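Local coordinates for ribosome-inactivating protein 3 (Zea mays, PDB 2PQI) that belongs to the ribosome-inactivating proteins of plants, a family recognised by its sequence and fold, at residues Pro145-Asp148 against Thr149-Lys152. Sequence-based numbering, arbitrary orientation.
Sequences PQAD and TKSK
Thr149 opens the helix by laying its methyl CG2 back over the loop before it, 3.1 Å from the carbonyl O of Gln146 and 3.6 Å from CA of Ala147. A beta-branched residue suits this place, since one branch can lie along the incoming backbone; the side chain also touches Phe106. Lys150 follows with CG beside its own backbone N (chi1 -75°) and an extended chain beyond, which carries the ammonium away from the turn to a weak hydrogen bond with the carbonyl O of Asp112. Ser151 turns back toward the loop, its hydroxyl side chain short enough for OG to give a weak 3.4 Å hydrogen bond to the backbone O of Asp148. That same oxygen receives the N-H of Lys152 at 3.1 Å, bent to 142° and arriving above the carbonyl plane, an i to i+4 bond of the first helical turn. Lys152 NZ stands 4.2 Å from Asp148 OD1, too far for a salt bridge, though the opposite charges probably attract weakly. The turn thus begins helix 149-165 at the protein surface, where the long, flexible side chain of Lys152 can rest on Ala132, Asp135 and Leu136 of the preceding helix 126-137 while its charged end stays near Asp148.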
# COMPACT_ATOMS: atom_id res chain seq x y z
N PRO A 145 22.84 -9.16 2.48
CA PRO A 145 22.44 -10.41 3.13
C PRO A 145 21.53 -11.24 2.23
O PRO A 145 22.01 -11.93 1.33
CB PRO A 145 21.67 -9.92 4.36
CG PRO A 145 21.13 -8.60 3.96
CD PRO A 145 22.17 -7.98 3.07
N GLN A 146 20.23 -11.19 2.49
CA GLN A 146 19.23 -11.52 1.48
C GLN A 146 17.83 -11.14 1.95
O GLN A 146 17.63 -10.72 3.08
CB GLN A 146 19.29 -13.00 1.13
CG GLN A 146 20.35 -13.78 1.89
CD GLN A 146 20.04 -13.90 3.36
OE1 GLN A 146 18.92 -13.63 3.80
NE2 GLN A 146 21.03 -14.32 4.14
N ALA A 147 16.85 -11.31 1.06
CA ALA A 147 15.54 -10.69 1.24
C ALA A 147 14.50 -11.73 1.65
O ALA A 147 13.68 -12.16 0.84
CB ALA A 147 15.11 -9.98 -0.03
N ASP A 148 14.55 -12.16 2.91
CA ASP A 148 13.35 -12.28 3.73
C ASP A 148 12.85 -10.89 4.10
O ASP A 148 11.81 -10.74 4.73
CB ASP A 148 13.65 -13.09 4.99
CG ASP A 148 12.78 -14.33 5.10
OD1 ASP A 148 11.85 -14.34 5.93
OD2 ASP A 148 13.03 -15.30 4.35
N THR A 149 13.62 -9.88 3.71
CA THR A 149 13.23 -8.50 3.89
C THR A 149 12.28 -8.12 2.78
O THR A 149 11.50 -7.18 2.92
CB THR A 149 14.46 -7.54 3.92
OG1 THR A 149 14.41 -6.66 2.80
CG2 THR A 149 15.76 -8.32 3.88
N LYS A 150 12.33 -8.85 1.67
CA LYS A 150 11.42 -8.61 0.56
C LYS A 150 10.07 -9.11 1.06
O LYS A 150 9.02 -8.50 0.83
CB LYS A 150 11.81 -9.42 -0.67
CG LYS A 150 13.02 -8.92 -1.43
CD LYS A 150 13.24 -9.76 -2.67
CE LYS A 150 14.36 -9.18 -3.54
NZ LYS A 150 14.50 -9.83 -4.89
N SER A 151 10.12 -10.23 1.76
CA SER A 151 8.93 -10.88 2.30
C SER A 151 8.25 -10.01 3.37
O SER A 151 7.02 -9.95 3.45
CB SER A 151 9.30 -12.25 2.88
OG SER A 151 8.90 -12.37 4.23
N LYS A 152 9.05 -9.34 4.19
CA LYS A 152 8.50 -8.47 5.23
C LYS A 152 7.94 -7.20 4.61
O LYS A 152 6.98 -6.62 5.12
CB LYS A 152 9.60 -8.12 6.24
CG LYS A 152 10.02 -9.28 7.12
CD LYS A 152 8.85 -9.67 8.02
CE LYS A 152 9.16 -10.85 8.92
NZ LYS A 152 9.04 -12.14 8.18